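Local coordinates for protein oxalate biosynthetic component 1 (Burkholderia thailandensis, PDB 5IKY) that acts as a bifunctional serine hydrolase and lyase that produces oxalate in quorum sensing-dependent oxalogenesis, at residues Val992-Asp997 with Thr1054-Leu1059; Arg1007-Gln1012 with Val1050-Gly1055; Tyr1032-Ala1037 with Leu1075-Leu1080. All blocks are in the same frame, centred on the assembly; numbering follows the deposited sequence.

Contact 1 of 3, residues Val992-Asp997 with Thr1054-Leu1059; sequences VTAFND and TGVFLL
Val1056 lays its side chain along the backbone of Thr993 and Ala994. With CG1 anti to its own backbone N (chi1 -179°), that methyl reaches Ala994 CB at 4.0 Å and continues toward CG1 of Val992, while Val1056 CB rests 3.5 Å from Thr993 O. The carbonyl of the same valine works on the next residues along. Val1056 O accepts Phe995 N at 2.7 Å, with the donor tilted moderately out of the carbonyl plane, and also draws in the CA-H of Ala994, 3.2 Å from CA. One oxygen thus fixes the start of the type I beta turn that runs from Ala994 to Asp997.

Phe1057 offers mainly its backbone: its CA meets the methyl of Ala994, CB to CA 3.7 Å, while its ring leads off to stack on Tyr1032 and pack against helix 1015-1025. At Leu1058 the partner becomes the amide of Asn996, whose CG lies between the backbone N and the carbonyl carbon (chi1 51°), which points the amide at the backbone of Leu1058. Asn996 OD1 accepts Leu1058 N at 2.9 Å, the N-H approaching the oxygen from one side (C=O...N 108°). ND2 faces Leu1058 O, but their modelled separation of 2.4 Å is too short and the bond too bent to be trusted in detail. Leu1058 CG then covers the methyl of Ala994, CB to CG 3.8 Å.

The example illustrates how loops leaving neighbouring parallel strands can pin each other. In this alpha/beta-hydrolase domain the pinned turn ends at Asp997, the N-cap of helix 998-1002; its carboxylate bonds His1069 ND1, a pairing consistent with the acid and histidine of a catalytic triad.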
ATOM      1  N   VAL A 992       5.226   4.934 -21.093  1.00 69.67           N
ATOM      2  CA  VAL A 992       4.784   3.771 -20.334  1.00 71.59           C
ATOM      3  C   VAL A 992       5.681   3.544 -19.119  1.00 74.08           C
ATOM      4  O   VAL A 992       6.760   2.962 -19.234  1.00 71.54           O
ATOM      5  CB  VAL A 992       4.778   2.497 -21.202  1.00 74.40           C
ATOM      6  CG1 VAL A 992       4.182   1.331 -20.426  1.00 67.28           C
ATOM      7  CG2 VAL A 992       4.014   2.736 -22.498  1.00 61.24           C
ATOM      8  N   THR A 993       5.236   4.008 -17.956  1.00 72.62           N
ATOM      9  CA  THR A 993       6.018   3.857 -16.733  1.00 80.41           C
ATOM     10  C   THR A 993       5.201   3.171 -15.640  1.00 79.60           C
ATOM     11  O   THR A 993       4.036   3.505 -15.418  1.00 67.16           O
ATOM     12  CB  THR A 993       6.531   5.220 -16.223  1.00 80.49           C
ATOM     13  OG1 THR A 993       7.326   5.842 -17.240  1.00 68.53           O
ATOM     14  CG2 THR A 993       7.373   5.045 -14.968  1.00 74.26           C
ATOM     15  N   ALA A 994       5.821   2.207 -14.968  1.00 70.42           N
ATOM     16  CA  ALA A 994       5.142   1.409 -13.954  1.00 65.96           C
ATOM     17  C   ALA A 994       5.240   2.026 -12.559  1.00 72.46           C
ATOM     18  O   ALA A 994       6.217   2.698 -12.228  1.00 65.10           O
ATOM     19  CB  ALA A 994       5.702  -0.005 -13.942  1.00 56.98           C
ATOM     20  N   PHE A 995       4.220   1.783 -11.742  1.00 73.97           N
ATOM     21  CA  PHE A 995       4.168   2.317 -10.386  1.00 72.37           C
ATOM     22  C   PHE A 995       5.261   1.732  -9.498  1.00 74.75           C
ATOM     23  O   PHE A 995       5.820   2.427  -8.653  1.00 69.70           O
ATOM     24  CB  PHE A 995       2.797   2.052  -9.766  1.00 72.53           C
ATOM     25  CG  PHE A 995       2.738   2.312  -8.287  1.00 82.73           C
ATOM     26  CD1 PHE A 995       2.764   3.608  -7.796  1.00100.25           C
ATOM     27  CD2 PHE A 995       2.643   1.261  -7.389  1.00 82.62           C
ATOM     28  CE1 PHE A 995       2.705   3.851  -6.434  1.00 92.16           C
ATOM     29  CE2 PHE A 995       2.582   1.496  -6.028  1.00 80.60           C
ATOM     30  CZ  PHE A 995       2.614   2.793  -5.550  1.00 85.68           C
ATOM     31  N   ASN A 996       5.563   0.452  -9.691  1.00 62.34           N
ATOM     32  CA  ASN A 996       6.584  -0.209  -8.888  1.00 55.54           C
ATOM     33  C   ASN A 996       7.980  -0.015  -9.464  1.00 68.01           C
ATOM     34  O   ASN A 996       8.954  -0.570  -8.953  1.00 67.55           O
ATOM     35  CB  ASN A 996       6.279  -1.700  -8.753  1.00 68.28           C
ATOM     36  CG  ASN A 996       6.028  -2.360 -10.088  1.00 75.94           C
ATOM     37  OD1 ASN A 996       5.390  -1.782 -10.967  1.00 72.74           O
ATOM     38  ND2 ASN A 996       6.534  -3.577 -10.252  1.00 83.76           N
ATOM     39  N   ASP A 997       8.076   0.765 -10.535  1.00 64.67           N
ATOM     40  CA  ASP A 997       9.377   1.137 -11.074  1.00 68.04           C
ATOM     41  C   ASP A 997       9.950   2.251 -10.207  1.00 66.97           C
ATOM     42  O   ASP A 997       9.863   3.430 -10.554  1.00 64.30           O
ATOM     43  CB  ASP A 997       9.266   1.579 -12.534  1.00 71.53           C
ATOM     44  CG  ASP A 997      10.614   1.664 -13.223  1.00 65.44           C
ATOM     45  OD1 ASP A 997      11.648   1.698 -12.522  1.00 70.94           O
ATOM     46  OD2 ASP A 997      10.640   1.708 -14.470  1.00 70.74           O
ATOM     47  N   THR A1054      -1.463   5.235 -17.191  1.00 74.77           N
ATOM     48  CA  THR A1054      -1.606   5.179 -15.741  1.00 86.59           C
ATOM     49  C   THR A1054      -2.073   3.801 -15.285  1.00 87.15           C
ATOM     50  O   THR A1054      -2.761   3.095 -16.022  1.00 78.41           O
ATOM     51  CB  THR A1054      -2.594   6.244 -15.224  1.00 78.91           C
ATOM     52  OG1 THR A1054      -3.901   5.989 -15.755  1.00 92.69           O
ATOM     53  CG2 THR A1054      -2.145   7.637 -15.637  1.00 69.64           C
ATOM     54  N   GLY A1055      -1.688   3.427 -14.069  1.00 80.63           N
ATOM     55  CA  GLY A1055      -2.086   2.154 -13.496  1.00 74.12           C
ATOM     56  C   GLY A1055      -1.169   1.016 -13.893  1.00 84.20           C
ATOM     57  O   GLY A1055      -1.393  -0.136 -13.520  1.00 92.09           O
ATOM     58  N   VAL A1056      -0.131   1.339 -14.657  1.00 80.70           N
ATOM     59  CA  VAL A1056       0.836   0.340 -15.086  1.00 79.75           C
ATOM     60  C   VAL A1056       1.673  -0.135 -13.904  1.00 79.13           C
ATOM     61  O   VAL A1056       2.148   0.671 -13.104  1.00 74.56           O
ATOM     62  CB  VAL A1056       1.773   0.889 -16.185  1.00 80.83           C
ATOM     63  CG1 VAL A1056       2.760  -0.181 -16.633  1.00 69.17           C
ATOM     64  CG2 VAL A1056       0.966   1.401 -17.368  1.00 72.91           C
ATOM     65  N   PHE A1057       1.832  -1.448 -13.787  1.00 77.04           N
ATOM     66  CA  PHE A1057       2.764  -2.019 -12.824  1.00 79.91           C
ATOM     67  C   PHE A1057       3.296  -3.343 -13.356  1.00 78.37           C
ATOM     68  O   PHE A1057       2.704  -3.942 -14.253  1.00 88.03           O
ATOM     69  CB  PHE A1057       2.105  -2.200 -11.451  1.00 78.75           C
ATOM     70  CG  PHE A1057       0.987  -3.205 -11.433  1.00 76.92           C
ATOM     71  CD1 PHE A1057      -0.313  -2.821 -11.720  1.00 73.98           C
ATOM     72  CD2 PHE A1057       1.233  -4.531 -11.109  1.00 74.66           C
ATOM     73  CE1 PHE A1057      -1.343  -3.743 -11.697  1.00 82.10           C
ATOM     74  CE2 PHE A1057       0.208  -5.456 -11.086  1.00 78.05           C
ATOM     75  CZ  PHE A1057      -1.081  -5.062 -11.382  1.00 79.96           C
ATOM     76  N   LEU A1058       4.421  -3.792 -12.810  1.00 63.76           N
ATOM     77  CA  LEU A1058       5.066  -5.005 -13.294  1.00 75.20           C
ATOM     78  C   LEU A1058       5.249  -6.021 -12.175  1.00 83.56           C
ATOM     79  O   LEU A1058       5.790  -5.701 -11.117  1.00100.09           O
ATOM     80  CB  LEU A1058       6.421  -4.675 -13.923  1.00 79.62           C
ATOM     81  CG  LEU A1058       6.430  -3.579 -14.990  1.00 76.69           C
ATOM     82  CD1 LEU A1058       7.842  -3.351 -15.510  1.00 73.28           C
ATOM     83  CD2 LEU A1058       5.482  -3.927 -16.129  1.00 72.90           C
ATOM     84  N   LEU A1059       4.799  -7.246 -12.418  1.00 78.78           N
ATOM     85  CA  LEU A1059       4.963  -8.322 -11.450  1.00 72.80           C
ATOM     86  C   LEU A1059       6.334  -8.967 -11.591  1.00 74.90           C
ATOM     87  O   LEU A1059       6.883  -9.044 -12.690  1.00 78.51           O
ATOM     88  CB  LEU A1059       3.866  -9.374 -11.624  1.00 74.43           C
ATOM     89  CG  LEU A1059       2.450  -8.961 -11.215  1.00 82.39           C
ATOM     90  CD1 LEU A1059       1.494 -10.142 -11.325  1.00 72.65           C
ATOM     91  CD2 LEU A1059       2.440  -8.385  -9.805  1.00 77.64           C
TER

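Contact 2 of 3, residues Arg1007-Gln1012 with Val1050-Gly1055; sequences RHYVIQ and VARLTG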
ATOM      1  N   ARG A1007       2.692  13.208 -11.014  1.00 78.49           N
ATOM      2  CA  ARG A1007       1.778  12.543 -10.088  1.00 79.38           C
ATOM      3  C   ARG A1007       1.028  11.386 -10.747  1.00 81.32           C
ATOM      4  O   ARG A1007       0.433  10.551 -10.062  1.00 79.18           O
ATOM      5  CB  ARG A1007       0.774  13.546  -9.515  1.00 77.65           C
ATOM      6  CG  ARG A1007       1.396  14.651  -8.679  1.00 82.65           C
ATOM      7  CD  ARG A1007       0.321  15.553  -8.091  1.00 87.01           C
ATOM      8  NE  ARG A1007       0.886  16.648  -7.305  1.00 95.48           N
ATOM      9  CZ  ARG A1007       1.061  16.610  -5.989  1.00106.27           C
ATOM     10  NH1 ARG A1007       0.714  15.529  -5.302  1.00 98.34           N
ATOM     11  NH2 ARG A1007       1.583  17.653  -5.358  1.00113.24           N
ATOM     12  N   HIS A1008       1.061  11.339 -12.076  1.00 72.32           N
ATOM     13  CA  HIS A1008       0.354  10.308 -12.831  1.00 69.03           C
ATOM     14  C   HIS A1008       0.909   8.907 -12.578  1.00 65.69           C
ATOM     15  O   HIS A1008       0.199   7.913 -12.737  1.00 89.34           O
ATOM     16  CB  HIS A1008       0.405  10.619 -14.331  1.00 66.54           C
ATOM     17  CG  HIS A1008      -0.419  11.804 -14.730  1.00 85.44           C
ATOM     18  ND1 HIS A1008      -1.790  11.837 -14.595  1.00 97.66           N
ATOM     19  CD2 HIS A1008      -0.065  12.995 -15.269  1.00103.28           C
ATOM     20  CE1 HIS A1008      -2.246  12.999 -15.028  1.00103.80           C
ATOM     21  NE2 HIS A1008      -1.219  13.720 -15.443  1.00110.58           N
ATOM     22  N   TYR A1009       2.176   8.830 -12.183  1.00 68.17           N
ATOM     23  CA  TYR A1009       2.831   7.546 -11.942  1.00 65.57           C
ATOM     24  C   TYR A1009       2.425   6.928 -10.606  1.00 59.82           C
ATOM     25  O   TYR A1009       2.728   5.765 -10.336  1.00 67.11           O
ATOM     26  CB  TYR A1009       4.354   7.701 -11.981  1.00 67.06           C
ATOM     27  CG  TYR A1009       4.921   8.153 -13.310  1.00 73.10           C
ATOM     28  CD1 TYR A1009       4.242   7.919 -14.499  1.00 71.20           C
ATOM     29  CD2 TYR A1009       6.144   8.806 -13.372  1.00 59.18           C
ATOM     30  CE1 TYR A1009       4.765   8.332 -15.712  1.00 67.52           C
ATOM     31  CE2 TYR A1009       6.676   9.219 -14.576  1.00 60.15           C
ATOM     32  CZ  TYR A1009       5.983   8.982 -15.742  1.00 70.74           C
ATOM     33  OH  TYR A1009       6.516   9.399 -16.937  1.00 73.85           O
ATOM     34  N   VAL A1010       1.746   7.710  -9.772  1.00 66.17           N
ATOM     35  CA  VAL A1010       1.395   7.269  -8.426  1.00 68.85           C
ATOM     36  C   VAL A1010      -0.018   6.696  -8.355  1.00 71.42           C
ATOM     37  O   VAL A1010      -0.991   7.371  -8.700  1.00 70.37           O
ATOM     38  CB  VAL A1010       1.517   8.426  -7.414  1.00 68.94           C
ATOM     39  CG1 VAL A1010       1.124   7.959  -6.016  1.00 49.16           C
ATOM     40  CG2 VAL A1010       2.930   8.984  -7.421  1.00 48.66           C
ATOM     41  N   ILE A1011      -0.122   5.451  -7.899  1.00 73.28           N
ATOM     42  CA  ILE A1011      -1.413   4.785  -7.768  1.00 83.05           C
ATOM     43  C   ILE A1011      -2.022   5.016  -6.389  1.00 79.03           C
ATOM     44  O   ILE A1011      -1.409   4.718  -5.364  1.00 86.71           O
ATOM     45  CB  ILE A1011      -1.302   3.264  -8.018  1.00 79.92           C
ATOM     46  CG1 ILE A1011      -0.821   2.990  -9.445  1.00 92.57           C
ATOM     47  CG2 ILE A1011      -2.646   2.585  -7.788  1.00 59.27           C
ATOM     48  CD1 ILE A1011      -0.749   1.515  -9.803  1.00 73.73           C
ATOM     49  N   GLN A1012      -3.236   5.555  -6.377  1.00 75.23           N
ATOM     50  CA  GLN A1012      -3.982   5.764  -5.140  1.00 75.67           C
ATOM     51  C   GLN A1012      -5.182   4.809  -5.097  1.00 55.97           C
ATOM     52  O   GLN A1012      -5.535   4.229  -6.122  1.00 69.82           O
ATOM     53  CB  GLN A1012      -4.422   7.231  -5.032  1.00 74.04           C
ATOM     54  CG  GLN A1012      -3.405   8.224  -5.585  1.00 86.92           C
ATOM     55  CD  GLN A1012      -3.042   9.295  -4.577  1.00111.59           C
ATOM     56  OE1 GLN A1012      -2.622   8.992  -3.460  1.00115.09           O
ATOM     57  NE2 GLN A1012      -3.213  10.555  -4.961  1.00125.87           N
ATOM     58  N   VAL A1050       1.924  14.134 -25.275  1.00 78.76           N
ATOM     59  CA  VAL A1050       2.388  13.066 -24.398  1.00 74.44           C
ATOM     60  C   VAL A1050       1.264  12.101 -24.027  1.00 85.87           C
ATOM     61  O   VAL A1050       0.252  12.501 -23.450  1.00 95.59           O
ATOM     62  CB  VAL A1050       3.009  13.628 -23.106  1.00 79.98           C
ATOM     63  CG1 VAL A1050       3.399  12.495 -22.167  1.00 70.29           C
ATOM     64  CG2 VAL A1050       4.217  14.497 -23.433  1.00 72.65           C
ATOM     65  N   ALA A1051       1.453  10.829 -24.365  1.00 83.26           N
ATOM     66  CA  ALA A1051       0.505   9.782 -24.004  1.00 70.51           C
ATOM     67  C   ALA A1051       0.948   9.087 -22.725  1.00 76.65           C
ATOM     68  O   ALA A1051       1.780   8.180 -22.759  1.00 99.63           O
ATOM     69  CB  ALA A1051       0.371   8.776 -25.131  1.00 79.85           C
ATOM     70  N   ARG A1052       0.386   9.511 -21.600  1.00 79.82           N
ATOM     71  CA  ARG A1052       0.773   8.974 -20.301  1.00 86.25           C
ATOM     72  C   ARG A1052      -0.115   7.804 -19.887  1.00 88.86           C
ATOM     73  O   ARG A1052      -1.315   7.975 -19.673  1.00108.07           O
ATOM     74  CB  ARG A1052       0.713  10.074 -19.238  1.00 97.10           C
ATOM     75  CG  ARG A1052       1.462   9.752 -17.956  1.00100.76           C
ATOM     76  CD  ARG A1052       2.839  10.392 -17.952  1.00 98.02           C
ATOM     77  NE  ARG A1052       2.762  11.846 -18.056  1.00 94.15           N
ATOM     78  CZ  ARG A1052       3.815  12.657 -18.027  1.00 91.89           C
ATOM     79  NH1 ARG A1052       5.037  12.158 -17.898  1.00 72.16           N
ATOM     80  NH2 ARG A1052       3.647  13.969 -18.128  1.00 98.90           N
ATOM     81  N   LEU A1053       0.474   6.617 -19.774  1.00 76.76           N
ATOM     82  CA  LEU A1053      -0.263   5.453 -19.289  1.00 74.07           C
ATOM     83  C   LEU A1053      -0.281   5.433 -17.765  1.00 80.42           C
ATOM     84  O   LEU A1053       0.759   5.591 -17.120  1.00 77.38           O
ATOM     85  CB  LEU A1053       0.344   4.149 -19.819  1.00 68.71           C
ATOM     86  CG  LEU A1053       0.446   3.907 -21.326  1.00 70.94           C
ATOM     87  CD1 LEU A1053       0.463   2.412 -21.609  1.00 80.85           C
ATOM     88  CD2 LEU A1053      -0.679   4.587 -22.090  1.00 75.03           C
ATOM     89  N   THR A1054      -1.463   5.235 -17.191  1.00 74.77           N
ATOM     90  CA  THR A1054      -1.606   5.179 -15.741  1.00 86.59           C
ATOM     91  C   THR A1054      -2.073   3.801 -15.285  1.00 87.15           C
ATOM     92  O   THR A1054      -2.761   3.095 -16.022  1.00 78.41           O
ATOM     93  CB  THR A1054      -2.594   6.244 -15.224  1.00 78.91           C
ATOM     94  OG1 THR A1054      -3.901   5.989 -15.755  1.00 92.69           O
ATOM     95  CG2 THR A1054      -2.145   7.637 -15.637  1.00 69.64           C
ATOM     96  N   GLY A1055      -1.688   3.427 -14.069  1.00 80.63           N
ATOM     97  CA  GLY A1055      -2.086   2.154 -13.496  1.00 74.12           C
ATOM     98  C   GLY A1055      -1.169   1.016 -13.893  1.00 84.20           C
ATOM     99  O   GLY A1055      -1.393  -0.136 -13.520  1.00 92.09           O
TER
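Strand 1049-1054, near one edge of the alpha/beta-hydrolase sheet, directs Arg1052 toward His1008 and Tyr1009 of the loop that leads into helix 1015-1025. Bends at chi2 and chi3 (98° and 60°) bring the arginine CG beside His1008 CB, at 3.9 Å, and its CD beside Tyr1009 CE1, at 3.6 Å. The imidazole and guanidinium planes are 21° apart, yet the two side chains cross at about a right angle and NE approaches the imidazole obliquely, so the near-parallel planes do not make a stack. Tyr1009 is set differently: its ring stands steeply to the guanidinium, and the phenol oxygen comes to the guanidinium edge near its plane, OH to NH1 3.3 Å. Strand neighbours engage the same group: Gln1042 OE1 on the antiparallel edge strand 1038-1043 bonds NH2, and Asp991 on the parallel strand 988-992 makes a long, weak ion pair with NH1. CG1 of Val1050, two residues back on the same strand, covers one guanidinium face. Farther along, Thr1054 gives its methyl to the loop, CG2 to His1008 O 3.7 Å, while its OG1 bonds Thr1038 O. One residue farther, Ile1011 CD1 meets Gly1055 CA at 4.0 Å.

Contact 3 of 3, residues Tyr1032-Ala1037 with Leu1075-Leu1080; sequences YRYDHA and LAASPL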
ATOM      1  N   TYR A1032       0.600 -12.261 -16.709  1.00107.70           N
ATOM      2  CA  TYR A1032       0.139 -10.903 -16.434  1.00101.06           C
ATOM      3  C   TYR A1032       0.431  -9.902 -17.550  1.00 93.53           C
ATOM      4  O   TYR A1032       1.548  -9.827 -18.064  1.00 94.52           O
ATOM      5  CB  TYR A1032       0.758 -10.391 -15.131  1.00 96.02           C
ATOM      6  CG  TYR A1032       0.596  -8.900 -14.938  1.00 92.99           C
ATOM      7  CD1 TYR A1032      -0.628  -8.357 -14.565  1.00 87.47           C
ATOM      8  CD2 TYR A1032       1.665  -8.033 -15.138  1.00 82.69           C
ATOM      9  CE1 TYR A1032      -0.782  -6.993 -14.394  1.00 86.13           C
ATOM     10  CE2 TYR A1032       1.519  -6.670 -14.971  1.00 77.94           C
ATOM     11  CZ  TYR A1032       0.294  -6.156 -14.597  1.00 79.36           C
ATOM     12  OH  TYR A1032       0.143  -4.798 -14.428  1.00 76.44           O
ATOM     13  N   ARG A1033      -0.594  -9.136 -17.908  1.00 93.09           N
ATOM     14  CA  ARG A1033      -0.456  -7.995 -18.805  1.00 98.82           C
ATOM     15  C   ARG A1033      -1.192  -6.800 -18.207  1.00105.46           C
ATOM     16  O   ARG A1033      -2.251  -6.964 -17.602  1.00120.12           O
ATOM     17  CB  ARG A1033      -1.009  -8.309 -20.197  1.00 84.07           C
ATOM     18  CG  ARG A1033      -0.236  -9.350 -20.988  1.00 89.01           C
ATOM     19  CD  ARG A1033      -0.899  -9.568 -22.340  1.00119.47           C
ATOM     20  NE  ARG A1033      -0.187 -10.532 -23.173  1.00140.30           N
ATOM     21  CZ  ARG A1033      -0.348 -11.850 -23.097  1.00143.31           C
ATOM     22  NH1 ARG A1033      -1.197 -12.366 -22.218  1.00158.57           N
ATOM     23  NH2 ARG A1033       0.340 -12.651 -23.898  1.00112.33           N
ATOM     24  N   TYR A1034      -0.643  -5.600 -18.372  1.00 89.63           N
ATOM     25  CA  TYR A1034      -1.303  -4.409 -17.844  1.00 88.58           C
ATOM     26  C   TYR A1034      -2.282  -3.815 -18.863  1.00 92.70           C
ATOM     27  O   TYR A1034      -2.114  -2.687 -19.321  1.00 82.46           O
ATOM     28  CB  TYR A1034      -0.270  -3.356 -17.395  1.00 81.56           C
ATOM     29  CG  TYR A1034       0.843  -3.043 -18.380  1.00 80.89           C
ATOM     30  CD1 TYR A1034       1.993  -3.823 -18.435  1.00 87.62           C
ATOM     31  CD2 TYR A1034       0.761  -1.945 -19.229  1.00 78.56           C
ATOM     32  CE1 TYR A1034       3.014  -3.533 -19.325  1.00 80.54           C
ATOM     33  CE2 TYR A1034       1.775  -1.647 -20.118  1.00 73.41           C
ATOM     34  CZ  TYR A1034       2.898  -2.446 -20.164  1.00 83.31           C
ATOM     35  OH  TYR A1034       3.909  -2.154 -21.051  1.00 78.80           O
ATOM     36  N   ASP A1035      -3.311  -4.588 -19.204  1.00 87.06           N
ATOM     37  CA  ASP A1035      -4.367  -4.119 -20.099  1.00 91.74           C
ATOM     38  C   ASP A1035      -5.191  -3.020 -19.441  1.00 95.03           C
ATOM     39  O   ASP A1035      -5.704  -2.125 -20.115  1.00 88.88           O
ATOM     40  CB  ASP A1035      -5.289  -5.266 -20.511  1.00108.78           C
ATOM     41  CG  ASP A1035      -4.554  -6.576 -20.700  1.00125.80           C
ATOM     42  OD1 ASP A1035      -3.511  -6.582 -21.380  1.00137.44           O
ATOM     43  OD2 ASP A1035      -5.034  -7.612 -20.191  1.00127.92           O
ATOM     44  N   HIS A1036      -5.294  -3.092 -18.117  1.00 94.81           N
ATOM     45  CA  HIS A1036      -6.091  -2.154 -17.333  1.00 89.31           C
ATOM     46  C   HIS A1036      -5.568  -0.721 -17.408  1.00 84.61           C
ATOM     47  O   HIS A1036      -6.255   0.216 -17.000  1.00 81.38           O
ATOM     48  CB  HIS A1036      -6.130  -2.602 -15.872  1.00 92.37           C
ATOM     49  CG  HIS A1036      -4.777  -2.689 -15.238  1.00101.66           C
ATOM     50  ND1 HIS A1036      -3.968  -3.797 -15.363  1.00106.60           N
ATOM     51  CD2 HIS A1036      -4.084  -1.800 -14.488  1.00 97.50           C
ATOM     52  CE1 HIS A1036      -2.837  -3.590 -14.712  1.00105.13           C
ATOM     53  NE2 HIS A1036      -2.882  -2.385 -14.172  1.00100.38           N
ATOM     54  N   ALA A1037      -4.348  -0.570 -17.917  1.00 85.54           N
ATOM     55  CA  ALA A1037      -3.698   0.732 -18.024  1.00 83.37           C
ATOM     56  C   ALA A1037      -4.549   1.736 -18.798  1.00 93.15           C
ATOM     57  O   ALA A1037      -5.133   1.407 -19.831  1.00 78.90           O
ATOM     58  CB  ALA A1037      -2.335   0.581 -18.677  1.00 77.13           C
ATOM     59  N   LEU A1075       8.236  -4.921 -21.795  1.00 69.80           N
ATOM     60  CA  LEU A1075       7.817  -5.388 -23.109  1.00 74.82           C
ATOM     61  C   LEU A1075       7.023  -6.689 -23.017  1.00 73.32           C
ATOM     62  O   LEU A1075       6.082  -6.904 -23.779  1.00 78.16           O
ATOM     63  CB  LEU A1075       9.033  -5.579 -24.017  1.00 77.28           C
ATOM     64  CG  LEU A1075       9.837  -4.315 -24.323  1.00 86.12           C
ATOM     65  CD1 LEU A1075      11.072  -4.650 -25.145  1.00 92.79           C
ATOM     66  CD2 LEU A1075       8.971  -3.289 -25.041  1.00 82.03           C
ATOM     67  N   ALA A1076       7.405  -7.552 -22.080  1.00 78.84           N
ATOM     68  CA  ALA A1076       6.747  -8.844 -21.916  1.00 76.41           C
ATOM     69  C   ALA A1076       5.301  -8.681 -21.465  1.00 88.73           C
ATOM     70  O   ALA A1076       4.393  -9.290 -22.030  1.00104.88           O
ATOM     71  CB  ALA A1076       7.513  -9.711 -20.925  1.00 62.78           C
ATOM     72  N   ALA A1077       5.094  -7.851 -20.447  1.00 83.36           N
ATOM     73  CA  ALA A1077       3.763  -7.645 -19.885  1.00 80.20           C
ATOM     74  C   ALA A1077       2.950  -6.639 -20.696  1.00 82.68           C
ATOM     75  O   ALA A1077       1.850  -6.255 -20.298  1.00 78.26           O
ATOM     76  CB  ALA A1077       3.870  -7.190 -18.432  1.00 71.05           C
ATOM     77  N   SER A1078       3.494  -6.216 -21.834  1.00 84.31           N
ATOM     78  CA  SER A1078       2.809  -5.268 -22.704  1.00 87.03           C
ATOM     79  C   SER A1078       1.482  -5.833 -23.207  1.00 98.44           C
ATOM     80  O   SER A1078       1.429  -6.954 -23.718  1.00104.96           O
ATOM     81  CB  SER A1078       3.698  -4.882 -23.888  1.00 95.50           C
ATOM     82  OG  SER A1078       3.045  -3.952 -24.735  1.00112.41           O
ATOM     83  N   PRO A1079       0.404  -5.050 -23.056  1.00 99.38           N
ATOM     84  CA  PRO A1079      -0.955  -5.427 -23.458  1.00 99.34           C
ATOM     85  C   PRO A1079      -1.139  -5.420 -24.972  1.00104.96           C
ATOM     86  O   PRO A1079      -0.392  -4.745 -25.681  1.00 95.21           O
ATOM     87  CB  PRO A1079      -1.820  -4.354 -22.797  1.00 91.85           C
ATOM     88  CG  PRO A1079      -0.936  -3.170 -22.712  1.00 91.66           C
ATOM     89  CD  PRO A1079       0.443  -3.706 -22.453  1.00 94.26           C
ATOM     90  N   LEU A1080      -2.135  -6.160 -25.452  1.00114.44           N
ATOM     91  CA  LEU A1080      -2.374  -6.313 -26.883  1.00107.15           C
ATOM     92  C   LEU A1080      -2.720  -4.985 -27.554  1.00108.14           C
ATOM     93  O   LEU A1080      -2.282  -4.718 -28.675  1.00108.26           O
ATOM     94  CB  LEU A1080      -3.493  -7.333 -27.125  1.00103.58           C
ATOM     95  CG  LEU A1080      -3.687  -7.891 -28.539  1.00104.48           C
ATOM     96  CD1 LEU A1080      -4.209  -9.318 -28.474  1.00108.86           C
ATOM     97  CD2 LEU A1080      -4.632  -7.023 -29.366  1.00 93.61           C
TER
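Tyr1034 and Pro1079 meet in a CH-pi contact, CD of the proline lying over one face of the ring at 3.6 Å from its centroid and 21° off the normal. Tyr1034 is the centre of an inverse gamma turn and also starts a type I beta turn ending at Ala1037, where the chain enters edge strand 1038-1043 of the alpha/beta-hydrolase sheet. Pro1079 occupies the N-cap of helix 1080-1090, just beyond the end of helix 1071-1076, so the contact sets a pair of tight turns against the break between two helices.

The tyrosine CG stands between its backbone N and carbonyl carbon (chi1 48°), which swings the ring along the opposing chain. Its CD1 comes within 3.1 Å of Ala1077 O, in an oblique approach, and its OH reaches on to bond Tyr1074 O in the short helix 1071-1076. Ala1077 O is in turn gripped by the backbone: Tyr1034 N donates to it at 3.2 Å, nearly in line with the C=O bond, and Arg1033 adds a CA-H contact, CA to O 3.3 Å. The methyl of Ala1077 touches both tyrosines, CB lying 4.1 Å from Tyr1032 CD2 and also against Tyr1034 CD1.

Two exposed side chains, Arg1033 and Asp1035, add to the contact. Arg1033 stretches its straight chain alongside Ser1078, and the carbonyl oxygen of Ser1078 lies near the plane of the guanidinium at its edge, NE to O 4.0 Å; that oxygen accepts a hydrogen bond from Arg1083, on helix 1080-1090. Asp1035 and Pro1079 run side by side but point opposite ways, which brings the carboxylate oxygen OD1 of Asp1035 to 3.1 Å from CB of Pro1079.

In the fold
From the N terminus, the chain leaves strand 988-992, makes the turn of contact 1, passes helix 998-1002 and enters the loop of contact 2. Helix 1015-1025 then leads to the first half of contact 3 and, through strand 1038-1043, to strand 1049-1054. There contact 2 closes, nested inside contact 1, which closes directly after it; the two share Thr1054 and Gly1055. Contact 3 opens within both loops but closes only at the end of helix 1071-1076, and so crosses them. His1036 NE2 bonds Gly1055 O. Together the three tie the ends of strands 988-992 and 1049-1054 and the start of 1038-1043 to helices 998-1002, 1015-1025, 1071-1076 and 1080-1090.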